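Local coordinates for protein cytochrome P450 monooxygenase (Rhodococcus sp. ECU0066, PDB 6KBH) that probably carries out heme-dependent monooxygenation, with electrons passing from bound FMN through a [2Fe-2S] cluster to a cytochrome P450 heme within a single chain, at residues Val513-Ala517 / Val518-Tyr522; Ile586-Thr589 / Pro590-Ala593; Ala610-Ser613 / Arg614-Ala618; Arg549-His552 / Thr553-Val557. One frame throughout, in Å; residues are numbered along the deposited sequence.

Contact 1 of 4, residues Val513-Ala517 / Val518-Tyr522; sequences VDCGA and VSRQY. With FMN (flavin mononucleotide), chain B.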
loop_
_atom_site.group_PDB
_atom_site.type_symbol
_atom_site.label_atom_id
_atom_site.label_comp_id
_atom_site.label_asym_id
_atom_site.label_seq_id
_atom_site.Cartn_x
_atom_site.Cartn_y
_atom_site.Cartn_z
ATOM N N VAL A 513 -12.944 0.047 13.054
ATOM C CA VAL A 513 -12.376 -0.961 13.940
ATOM C C VAL A 513 -12.450 -2.310 13.237
ATOM O O VAL A 513 -13.503 -2.685 12.711
ATOM C CB VAL A 513 -13.115 -0.996 15.291
ATOM C CG1 VAL A 513 -14.622 -1.005 15.076
ATOM C CG2 VAL A 513 -12.678 -2.194 16.103
ATOM N N ASP A 514 -11.332 -3.034 13.221
ATOM C CA ASP A 514 -11.273 -4.327 12.545
ATOM C C ASP A 514 -12.010 -5.377 13.363
ATOM O O ASP A 514 -11.487 -5.865 14.366
ATOM C CB ASP A 514 -9.822 -4.745 12.329
ATOM C CG ASP A 514 -9.146 -3.950 11.244
ATOM O OD1 ASP A 514 -9.795 -3.044 10.681
ATOM O OD2 ASP A 514 -7.967 -4.236 10.952
ATOM N N CYS A 515 -13.207 -5.764 12.923
ATOM C CA CYS A 515 -13.986 -6.776 13.636
ATOM C C CYS A 515 -13.653 -8.145 13.053
ATOM O O CYS A 515 -14.376 -8.708 12.228
ATOM C CB CYS A 515 -15.474 -6.467 13.553
ATOM S SG CYS A 515 -15.877 -4.749 13.918
ATOM N N GLY A 516 -12.528 -8.689 13.506
ATOM C CA GLY A 516 -12.043 -9.930 12.927
ATOM C C GLY A 516 -11.455 -9.666 11.556
ATOM O O GLY A 516 -10.594 -8.795 11.383
ATOM N N ALA A 517 -11.929 -10.412 10.560
ATOM C CA ALA A 517 -11.430 -10.276 9.198
ATOM C C ALA A 517 -12.062 -9.117 8.437
ATOM O O ALA A 517 -11.720 -8.911 7.267
ATOM C CB ALA A 517 -11.649 -11.579 8.424
ATOM N N VAL A 518 -12.965 -8.356 9.059
ATOM C CA VAL A 518 -13.598 -7.215 8.413
ATOM C C VAL A 518 -13.425 -5.981 9.286
ATOM O O VAL A 518 -13.101 -6.065 10.473
ATOM C CB VAL A 518 -15.097 -7.451 8.127
ATOM C CG1 VAL A 518 -15.275 -8.256 6.852
ATOM C CG2 VAL A 518 -15.761 -8.139 9.308
ATOM N N SER A 519 -13.648 -4.822 8.675
ATOM C CA SER A 519 -13.676 -3.549 9.378
ATOM C C SER A 519 -15.074 -2.954 9.293
ATOM O O SER A 519 -15.713 -2.989 8.237
ATOM C CB SER A 519 -12.650 -2.567 8.798
ATOM O OG SER A 519 -13.059 -2.073 7.535
ATOM N N ARG A 520 -15.549 -2.424 10.415
ATOM C CA ARG A 520 -16.807 -1.699 10.477
ATOM C C ARG A 520 -16.565 -0.393 11.221
ATOM O O ARG A 520 -15.584 -0.252 11.954
ATOM C CB ARG A 520 -17.904 -2.516 11.178
ATOM C CG ARG A 520 -18.136 -3.904 10.593
ATOM C CD ARG A 520 -19.029 -3.855 9.363
ATOM N NE ARG A 520 -19.414 -5.192 8.921
ATOM C CZ ARG A 520 -18.859 -5.834 7.898
ATOM N NH1 ARG A 520 -17.889 -5.261 7.201
ATOM N NH2 ARG A 520 -19.276 -7.049 7.571
ATOM N N GLN A 521 -17.469 0.564 11.030
ATOM C CA GLN A 521 -17.406 1.838 11.730
ATOM C C GLN A 521 -18.554 1.953 12.720
ATOM O O GLN A 521 -19.679 1.540 12.430
ATOM C CB GLN A 521 -17.450 3.024 10.764
ATOM C CG GLN A 521 -16.545 2.880 9.567
ATOM C CD GLN A 521 -17.326 2.769 8.282
ATOM O OE1 GLN A 521 -17.940 3.738 7.832
ATOM N NE2 GLN A 521 -17.322 1.583 7.689
ATOM N N TYR A 522 -18.262 2.531 13.884
ATOM C CA TYR A 522 -19.252 2.741 14.932
ATOM C C TYR A 522 -19.035 4.114 15.552
ATOM O O TYR A 522 -17.910 4.439 15.942
ATOM C CB TYR A 522 -19.162 1.634 15.992
ATOM C CG TYR A 522 -19.323 0.237 15.418
ATOM C CD1 TYR A 522 -20.477 -0.116 14.748
ATOM C CD2 TYR A 522 -18.320 -0.722 15.532
ATOM C CE1 TYR A 522 -20.653 -1.365 14.209
ATOM C CE2 TYR A 522 -18.491 -2.001 14.985
ATOM C CZ TYR A 522 -19.669 -2.305 14.323
ATOM O OH TYR A 522 -19.918 -3.535 13.757
HETATM N N1 FMN B . -21.876 2.496 9.808
HETATM C C2 FMN B . -21.351 3.542 9.153
HETATM O O2 FMN B . -21.164 3.450 7.897
HETATM N N3 FMN B . -21.013 4.680 9.773
HETATM C C4 FMN B . -21.208 4.782 11.103
HETATM O O4 FMN B . -20.876 5.923 11.755
HETATM C C4A FMN B . -21.755 3.712 11.810
HETATM N N5 FMN B . -21.944 3.827 13.134
HETATM C C5A FMN B . -22.465 2.791 13.801
HETATM C C6 FMN B . -22.648 2.941 15.164
HETATM C C7 FMN B . -23.182 1.909 15.899
HETATM C C7M FMN B . -23.325 2.211 17.411
HETATM C C8 FMN B . -23.549 0.706 15.284
HETATM C C8M FMN B . -24.135 -0.460 16.055
HETATM C C9 FMN B . -23.378 0.563 13.911
HETATM C C9A FMN B . -22.821 1.601 13.158
HETATM N N10 FMN B . -22.636 1.491 11.824
HETATM C C10 FMN B . -22.098 2.541 11.142
HETATM C "C1'" FMN B . -22.965 0.234 11.080
HETATM C "C2'" FMN B . -21.834 -0.762 11.113
HETATM O "O2'" FMN B . -20.729 -0.370 10.407
HETATM C "C3'" FMN B . -22.279 -2.105 10.595
HETATM O "O3'" FMN B . -22.823 -2.063 9.302
HETATM C "C4'" FMN B . -23.271 -2.775 11.570
HETATM O "O4'" FMN B . -22.999 -2.774 12.920
HETATM C "C5'" FMN B . -23.420 -4.297 11.275
HETATM O "O5'" FMN B . -22.213 -5.036 10.959
HETATM P P FMN B . -22.358 -6.450 10.292
HETATM O O1P FMN B . -21.101 -6.791 9.534
HETATM O O2P FMN B . -22.575 -7.510 11.324
HETATM O O3P FMN B . -23.536 -6.396 9.369
#

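Contact 2 of 4, residues Ile586-Thr589 / Pro590-Ala593; sequences IGIT and PVIA. With FMN (flavin mononucleotide), chain B.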
loop_
_atom_site.group_PDB
_atom_site.type_symbol
_atom_site.label_atom_id
_atom_site.label_comp_id
_atom_site.label_asym_id
_atom_site.label_seq_id
_atom_site.Cartn_x
_atom_site.Cartn_y
_atom_site.Cartn_z
ATOM N N ILE A 586 -30.159 2.105 17.226
ATOM C CA ILE A 586 -28.782 2.397 17.611
ATOM C C ILE A 586 -28.272 3.706 17.019
ATOM O O ILE A 586 -27.185 4.167 17.386
ATOM C CB ILE A 586 -27.880 1.195 17.242
ATOM C CG1 ILE A 586 -26.540 1.340 17.941
ATOM C CG2 ILE A 586 -27.723 1.079 15.736
ATOM C CD1 ILE A 586 -26.527 0.825 19.349
ATOM N N GLY A 587 -29.048 4.344 16.150
ATOM C CA GLY A 587 -28.715 5.678 15.681
ATOM C C GLY A 587 -28.597 6.690 16.807
ATOM O O GLY A 587 -28.281 7.859 16.571
ATOM N N ILE A 588 -28.850 6.242 18.041
ATOM C CA ILE A 588 -28.712 7.095 19.214
ATOM C C ILE A 588 -27.254 7.463 19.466
ATOM O O ILE A 588 -26.968 8.502 20.076
ATOM C CB ILE A 588 -29.342 6.404 20.438
ATOM C CG1 ILE A 588 -29.349 7.337 21.651
ATOM C CG2 ILE A 588 -28.614 5.106 20.758
ATOM C CD1 ILE A 588 -30.186 8.581 21.460
ATOM N N THR A 589 -26.308 6.642 19.002
ATOM C CA THR A 589 -24.908 6.857 19.367
ATOM C C THR A 589 -24.343 8.177 18.850
ATOM O O THR A 589 -23.786 8.937 19.661
ATOM C CB THR A 589 -24.058 5.662 18.919
ATOM O OG1 THR A 589 -24.533 5.165 17.662
ATOM C CG2 THR A 589 -24.127 4.555 19.959
ATOM N N PRO A 590 -24.429 8.522 17.557
ATOM C CA PRO A 590 -23.847 9.805 17.140
ATOM C C PRO A 590 -24.644 11.006 17.614
ATOM O O PRO A 590 -24.047 12.040 17.935
ATOM C CB PRO A 590 -23.829 9.703 15.610
ATOM C CG PRO A 590 -24.973 8.835 15.297
ATOM C CD PRO A 590 -25.057 7.828 16.415
ATOM N N VAL A 591 -25.972 10.900 17.682
ATOM C CA VAL A 591 -26.787 12.060 18.026
ATOM C C VAL A 591 -26.574 12.462 19.482
ATOM O O VAL A 591 -26.531 13.655 19.809
ATOM C CB VAL A 591 -28.270 11.781 17.724
ATOM C CG1 VAL A 591 -28.678 10.452 18.281
ATOM C CG2 VAL A 591 -29.133 12.854 18.317
ATOM N N ILE A 592 -26.428 11.481 20.378
ATOM C CA ILE A 592 -26.303 11.799 21.798
ATOM C C ILE A 592 -25.034 12.602 22.063
ATOM O O ILE A 592 -25.008 13.458 22.958
ATOM C CB ILE A 592 -26.355 10.512 22.641
ATOM C CG1 ILE A 592 -26.456 10.845 24.129
ATOM C CG2 ILE A 592 -25.138 9.640 22.401
ATOM C CD1 ILE A 592 -27.271 9.842 24.896
ATOM N N ALA A 593 -23.970 12.361 21.292
ATOM C CA ALA A 593 -22.790 13.211 21.397
ATOM C C ALA A 593 -23.067 14.601 20.843
ATOM O O ALA A 593 -22.519 15.588 21.344
ATOM C CB ALA A 593 -21.607 12.568 20.677
HETATM N N1 FMN B . -21.876 2.496 9.808
HETATM C C2 FMN B . -21.351 3.542 9.153
HETATM O O2 FMN B . -21.164 3.450 7.897
HETATM N N3 FMN B . -21.013 4.680 9.773
HETATM C C4 FMN B . -21.208 4.782 11.103
HETATM O O4 FMN B . -20.876 5.923 11.755
HETATM C C4A FMN B . -21.755 3.712 11.810
HETATM N N5 FMN B . -21.944 3.827 13.134
HETATM C C5A FMN B . -22.465 2.791 13.801
HETATM C C6 FMN B . -22.648 2.941 15.164
HETATM C C7 FMN B . -23.182 1.909 15.899
HETATM C C7M FMN B . -23.325 2.211 17.411
HETATM C C8 FMN B . -23.549 0.706 15.284
HETATM C C8M FMN B . -24.135 -0.460 16.055
HETATM C C9 FMN B . -23.378 0.563 13.911
HETATM C C9A FMN B . -22.821 1.601 13.158
HETATM N N10 FMN B . -22.636 1.491 11.824
HETATM C C10 FMN B . -22.098 2.541 11.142
HETATM C "C1'" FMN B . -22.965 0.234 11.080
HETATM C "C2'" FMN B . -21.834 -0.762 11.113
HETATM O "O2'" FMN B . -20.729 -0.370 10.407
HETATM C "C3'" FMN B . -22.279 -2.105 10.595
HETATM O "O3'" FMN B . -22.823 -2.063 9.302
HETATM C "C4'" FMN B . -23.271 -2.775 11.570
HETATM O "O4'" FMN B . -22.999 -2.774 12.920
HETATM C "C5'" FMN B . -23.420 -4.297 11.275
HETATM O "O5'" FMN B . -22.213 -5.036 10.959
HETATM P P FMN B . -22.358 -6.450 10.292
HETATM O O1P FMN B . -21.101 -6.791 9.534
HETATM O O2P FMN B . -22.575 -7.510 11.324
HETATM O O3P FMN B . -23.536 -6.396 9.369
#

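Contact 3 of 4, residues Ala610-Ser613 / Arg614-Ala618; sequences AGRS and RTSMA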
loop_
_atom_site.group_PDB
_atom_site.type_symbol
_atom_site.label_atom_id
_atom_site.label_comp_id
_atom_site.label_asym_id
_atom_site.label_seq_id
_atom_site.Cartn_x
_atom_site.Cartn_y
_atom_site.Cartn_z
ATOM N N ALA A 610 -36.798 7.011 19.086
ATOM C CA ALA A 610 -37.701 5.885 18.916
ATOM C C ALA A 610 -36.913 4.589 18.774
ATOM O O ALA A 610 -35.726 4.587 18.436
ATOM C CB ALA A 610 -38.609 6.080 17.694
ATOM N N GLY A 611 -37.594 3.480 19.038
ATOM C CA GLY A 611 -36.984 2.170 18.929
ATOM C C GLY A 611 -38.025 1.095 19.133
ATOM O O GLY A 611 -39.131 1.359 19.618
ATOM N N ARG A 612 -37.653 -0.131 18.756
ATOM C CA ARG A 612 -38.607 -1.234 18.810
ATOM C C ARG A 612 -39.075 -1.501 20.238
ATOM O O ARG A 612 -40.238 -1.859 20.458
ATOM C CB ARG A 612 -37.997 -2.494 18.189
ATOM C CG ARG A 612 -36.892 -3.151 19.008
ATOM C CD ARG A 612 -35.994 -4.026 18.143
ATOM N NE ARG A 612 -36.648 -5.267 17.730
ATOM C CZ ARG A 612 -36.636 -6.391 18.440
ATOM N NH1 ARG A 612 -36.009 -6.436 19.607
ATOM N NH2 ARG A 612 -37.256 -7.471 17.982
ATOM N N SER A 613 -38.196 -1.313 21.222
ATOM C CA SER A 613 -38.521 -1.644 22.602
ATOM C C SER A 613 -37.742 -0.732 23.538
ATOM O O SER A 613 -36.603 -0.352 23.250
ATOM C CB SER A 613 -38.206 -3.112 22.907
ATOM O OG SER A 613 -38.332 -3.387 24.291
ATOM N N ARG A 614 -38.365 -0.388 24.669
ATOM C CA ARG A 614 -37.670 0.426 25.661
ATOM C C ARG A 614 -36.539 -0.354 26.323
ATOM O O ARG A 614 -35.538 0.240 26.742
ATOM C CB ARG A 614 -38.651 0.944 26.715
ATOM C CG ARG A 614 -38.044 2.026 27.590
ATOM C CD ARG A 614 -38.916 2.475 28.757
ATOM N NE ARG A 614 -40.091 3.253 28.374
ATOM C CZ ARG A 614 -41.346 2.839 28.517
ATOM N NH1 ARG A 614 -41.599 1.635 29.014
ATOM N NH2 ARG A 614 -42.351 3.623 28.149
ATOM N N THR A 615 -36.679 -1.678 26.416
ATOM C CA THR A 615 -35.610 -2.512 26.953
ATOM C C THR A 615 -34.388 -2.490 26.042
ATOM O O THR A 615 -33.248 -2.541 26.518
ATOM C CB THR A 615 -36.104 -3.945 27.141
ATOM O OG1 THR A 615 -36.198 -4.598 25.867
ATOM C CG2 THR A 615 -37.474 -3.957 27.803
ATOM N N SER A 616 -34.611 -2.424 24.729
ATOM C CA SER A 616 -33.549 -2.461 23.734
ATOM C C SER A 616 -33.164 -1.072 23.238
ATOM O O SER A 616 -32.564 -0.946 22.166
ATOM C CB SER A 616 -33.965 -3.342 22.556
ATOM O OG SER A 616 -35.051 -2.765 21.849
ATOM N N MET A 617 -33.509 -0.028 23.984
ATOM C CA MET A 617 -33.163 1.344 23.628
ATOM C C MET A 617 -32.077 1.816 24.584
ATOM O O MET A 617 -32.344 2.074 25.763
ATOM C CB MET A 617 -34.390 2.252 23.674
ATOM C CG MET A 617 -35.008 2.497 22.307
ATOM S SD MET A 617 -36.767 2.889 22.373
ATOM C CE MET A 617 -36.773 4.332 23.430
ATOM N N ALA A 618 -30.856 1.923 24.069
ATOM C CA ALA A 618 -29.708 2.282 24.882
ATOM C C ALA A 618 -29.699 3.776 25.181
ATOM O O ALA A 618 -30.213 4.592 24.409
ATOM C CB ALA A 618 -28.410 1.886 24.179
#

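Contact 4 of 4, residues Arg549-His552 / Thr553-Val557; sequences RWIH and TELAV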
loop_
_atom_site.group_PDB
_atom_site.type_symbol
_atom_site.label_atom_id
_atom_site.label_comp_id
_atom_site.label_asym_id
_atom_site.label_seq_id
_atom_site.Cartn_x
_atom_site.Cartn_y
_atom_site.Cartn_z
ATOM N N ARG A 549 -21.546 -9.878 14.709
ATOM C CA ARG A 549 -21.462 -11.135 15.444
ATOM C C ARG A 549 -20.129 -11.266 16.161
ATOM O O ARG A 549 -20.081 -11.569 17.360
ATOM C CB ARG A 549 -21.676 -12.323 14.503
ATOM C CG ARG A 549 -22.743 -13.301 14.984
ATOM C CD ARG A 549 -22.913 -14.435 13.991
ATOM N NE ARG A 549 -21.618 -15.008 13.634
ATOM C CZ ARG A 549 -21.117 -14.976 12.406
ATOM N NH1 ARG A 549 -21.809 -14.400 11.434
ATOM N NH2 ARG A 549 -19.929 -15.504 12.152
ATOM N N TRP A 550 -19.033 -11.036 15.431
ATOM C CA TRP A 550 -17.705 -11.235 16.000
ATOM C C TRP A 550 -17.530 -10.465 17.303
ATOM O O TRP A 550 -16.972 -10.994 18.274
ATOM C CB TRP A 550 -16.619 -10.825 15.005
ATOM C CG TRP A 550 -15.271 -11.110 15.573
ATOM C CD1 TRP A 550 -14.595 -12.291 15.519
ATOM C CD2 TRP A 550 -14.464 -10.220 16.357
ATOM N NE1 TRP A 550 -13.403 -12.187 16.196
ATOM C CE2 TRP A 550 -13.301 -10.926 16.721
ATOM C CE3 TRP A 550 -14.606 -8.893 16.775
ATOM C CZ2 TRP A 550 -12.285 -10.349 17.480
ATOM C CZ3 TRP A 550 -13.597 -8.322 17.529
ATOM C CH2 TRP A 550 -12.452 -9.049 17.874
ATOM N N ILE A 551 -17.993 -9.216 17.344
ATOM C CA ILE A 551 -17.821 -8.404 18.546
ATOM C C ILE A 551 -18.570 -9.016 19.721
ATOM O O ILE A 551 -18.062 -9.060 20.849
ATOM C CB ILE A 551 -18.274 -6.956 18.288
ATOM C CG1 ILE A 551 -17.382 -6.290 17.243
ATOM C CG2 ILE A 551 -18.242 -6.172 19.576
ATOM C CD1 ILE A 551 -17.925 -4.970 16.756
ATOM N N HIS A 552 -19.784 -9.504 19.477
ATOM C CA HIS A 552 -20.581 -10.094 20.546
ATOM C C HIS A 552 -20.111 -11.495 20.910
ATOM O O HIS A 552 -20.218 -11.897 22.074
ATOM C CB HIS A 552 -22.053 -10.144 20.135
ATOM C CG HIS A 552 -22.658 -8.801 19.874
ATOM N ND1 HIS A 552 -23.781 -8.349 20.533
ATOM C CD2 HIS A 552 -22.288 -7.805 19.036
ATOM C CE1 HIS A 552 -24.078 -7.134 20.107
ATOM N NE2 HIS A 552 -23.191 -6.783 19.195
ATOM N N THR A 553 -19.590 -12.247 19.941
ATOM C CA THR A 553 -19.346 -13.668 20.146
ATOM C C THR A 553 -17.931 -13.990 20.614
ATOM O O THR A 553 -17.754 -14.938 21.387
ATOM C CB THR A 553 -19.664 -14.449 18.861
ATOM O OG1 THR A 553 -19.874 -15.830 19.178
ATOM C CG2 THR A 553 -18.542 -14.337 17.829
ATOM N N GLU A 554 -16.912 -13.226 20.192
ATOM C CA GLU A 554 -15.544 -13.676 20.426
ATOM C C GLU A 554 -14.598 -12.567 20.882
ATOM O O GLU A 554 -13.376 -12.758 20.837
ATOM C CB GLU A 554 -14.978 -14.345 19.169
ATOM C CG GLU A 554 -15.124 -15.859 19.164
ATOM C CD GLU A 554 -14.639 -16.484 17.874
ATOM O OE1 GLU A 554 -14.656 -15.790 16.836
ATOM O OE2 GLU A 554 -14.241 -17.668 17.897
ATOM N N LEU A 555 -15.115 -11.423 21.324
ATOM C CA LEU A 555 -14.298 -10.386 21.940
ATOM C C LEU A 555 -14.440 -10.481 23.454
ATOM O O LEU A 555 -15.560 -10.534 23.974
ATOM C CB LEU A 555 -14.700 -8.988 21.453
ATOM C CG LEU A 555 -14.020 -7.747 22.065
ATOM C CD1 LEU A 555 -14.130 -6.569 21.115
ATOM C CD2 LEU A 555 -14.587 -7.343 23.419
ATOM N N ALA A 556 -13.310 -10.489 24.153
ATOM C CA ALA A 556 -13.283 -10.421 25.606
ATOM C C ALA A 556 -12.422 -9.243 26.043
ATOM O O ALA A 556 -11.738 -8.613 25.234
ATOM C CB ALA A 556 -12.753 -11.726 26.215
ATOM N N VAL A 557 -12.478 -8.942 27.342
ATOM C CA VAL A 557 -11.591 -7.958 27.957
ATOM C C VAL A 557 -10.154 -8.381 27.677
ATOM O O VAL A 557 -9.856 -9.578 27.585
ATOM C CB VAL A 557 -11.855 -7.827 29.473
ATOM C CG1 VAL A 557 -10.727 -7.086 30.173
ATOM C CG2 VAL A 557 -13.160 -7.110 29.732
#

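Contact 1 of 4, residues Val513-Ala517 / Val518-Tyr522
Val-513 and Cys-515 meet Tyr-522 on one face of a beta hairpin in the antiparallel flavin-domain sheet. Strands 510-515 and 518-523 are joined by a type II' turn from Cys-515 to Val-518, with Gly-516 at positive phi. Val-513 and Arg-520 form a hydrogen-bonded pair: Val-513 N gives to Arg-520 O at 2.9 Å, almost straight at 165°, and Arg-520 N returns a bond to Val-513 O at 3.1 Å. The tight part is the face that carries Val-513, Cys-515 and Tyr-522. Val-513 CG1 lies 3.7 Å from Tyr-522 CD2, the two side chains crossing at about a right angle. Cys-515 SG comes in at the edge of the same ring, 3.9 Å from CE2 of Tyr-522, a sulfur-aromatic contact, and Ile-551 of helix 547-554 packs on Cys-515 and Tyr-522. The looser part is the turn, where Gly-516 and Ala-517 are exposed and Val-518 N reaches Cys-515 O only by a weak bond. On the other face, Asp-514 turns to salt bridges with Arg-562 and Arg-564 beside Ser-519. Strand 518-522 also serves the flavin: the FMN ribityl O2' donates to Gln-521 O. The Arg-520 chain, bent about its CB-CG bond (chi2 -82°), carries its guanidinium to the phosphate, where NE is modelled implausibly close to FMN O1P and Arg-520 NH2 bonds that oxygen at 2.7 Å.

Contact 2 of 4, residues Ile586-Thr589 / Pro590-Ala593
The first turn of helix 588-601, which follows strand 578-584 in a beta-alpha-beta unit, is set by Thr-589 against Pro-590 and by Ile-588 against Val-591 and Ile-592. Ile-586 O takes two bonds from Thr-589: one from the backbone N, and one from the hydroxyl OG1 at 2.8 Å. The hydroxyl is held between backbone N and carbonyl carbon (chi1 37°), which turns it back to that oxygen and also lays it beside Pro-590 CD. The first i to i+4 helical bond across the two segments runs from Ile-592 N to Ile-588 O, 3.0 Å long with an angle of 156°. Ile-588 CD1 lies 4.0 Å from Val-591 CG1, the side chains crossing obliquely, while Ile-588 and Ile-592 both lean on Phe-619 and Leu-623. The N-terminal loop touches the flavin methyls: Ile-586 CG1 is 3.4 Å from FMN C7M, and Thr-589 CG2 reaches the same methyl at 3.6 Å. Pro-590 abuts Ser-523, an FMN-binding residue. Strand 578-584, a glycine-containing loop and helix 588-601 thus open a beta-alpha-beta unit, as in the nucleotide-binding domain of ferredoxin reductase-like proteins.

Contact 3 of 4, residues Ala610-Ser613 / Arg614-Ala618
Ser-613 and Ser-616 face each other across a tight bend, the hydroxyl of Ser-616 folded back over the carbonyl of Ser-613. Its OG sits between backbone N and carbonyl carbon (chi1 66°) and donates to Ser-613 O at 3.2 Å, coming from above the carbonyl plane instead of along a lone pair. The Ser-616 backbone N adds a weak bond to the same oxygen, which is thus approached twice from one residue. The Ser-613 hydroxyl leaves in a different direction, anti to the backbone N (chi1 171°), and lies 2.9 Å from Thr-615 OG1; Asp-487 bonds Thr-615 OG1, and Asp-637 makes a weak bond to Ser-613 OG. Arg-612 runs its aliphatic chain past Ser-616, with CG 3.4 Å from OG of Ser-616. On the inner side, Met-617 is laid along the backbone: its SD stands 3.5 Å from Gly-611 N and its CG 3.9 Å from Gly-611 CA, so the thioether packs on a position that has no side chain. A type I turn from Arg-614 to Met-617 shapes this loop, while the Arg-614 guanidinium reaches out to a salt bridge with Glu-638. The bend lies in the connection leaving parallel strand 605-611 for helix 620-625, with Met-617 packed on Val-633 of edge strand 631-635 and Ala-618 against strand 475-486 of the flavin-domain sheet.

Contact 4 of 4, residues Arg549-His552 / Thr553-Val557
Trp-550 meets Glu-554 and Leu-555 with opposite ends of its indole. From CB the side chain leaves with CG anti to the backbone N (chi1 -177°), which sends the ring out from the helix, with a slight lean toward its C-terminal end. On the pyrrole side CD1 lies 3.7 Å from Glu-554 OE1, and NE1 of Trp-550 is 4.0 Å from CB of Glu-554; ring and carboxylate planes stand 69° apart. Toward the hairpin, Trp-550 CE3 packs on Cys-515 CA and Trp-550 CD2 on Gly-516 N, each at 3.8 Å. On the benzene side CZ3 is 4.0 Å from Leu-555 CD1, where the two side chains cross at about a right angle. Glu-554 OE1 and Leu-555 CD1 both approach the ring obliquely. All this belongs to the last turn of helix 547-554, the short helix of the flavin-binding barrel domain, whose start lies at the FMN-binding residues Gly-547 and Ser-548. Its backbone is still helical here: Glu-554 N gives to Trp-550 O at 2.9 Å and 157°, and Thr-553 N to Arg-549 O at 2.7 Å. Beneath the helix, Leu-555 settles on Val-479 and Leu-482 of strand 475-486, Ile-551 on Ile-492, and the His-552 ring meets that of His-540.

Contacts 1 and 4 form one packed block, their centres 12 Å apart: Ile-551 CD1 comes within 3.5 Å of both Cys-515 SG and Tyr-522 CE2, so helix 547-554 lies on the buried face of the hairpin. Contact 2 meets the flavin from another domain, its centre 19 Å from that of contact 1, yet both touch FMN: the hairpin reaches the ribityl, the phosphate and, through Tyr-522, the ring, the helix start the ring methyls. Contact 3 lies at the end of the next strand, 605-611, and touches contact 2 through Ile-588 CG1 and Ala-618 O, 4.0 Å apart, while the Ser-616 side chain is about 12 Å from FMN. The Ser-519 side chain in contact 1 is about 8 Å from the [2Fe-2S] cluster.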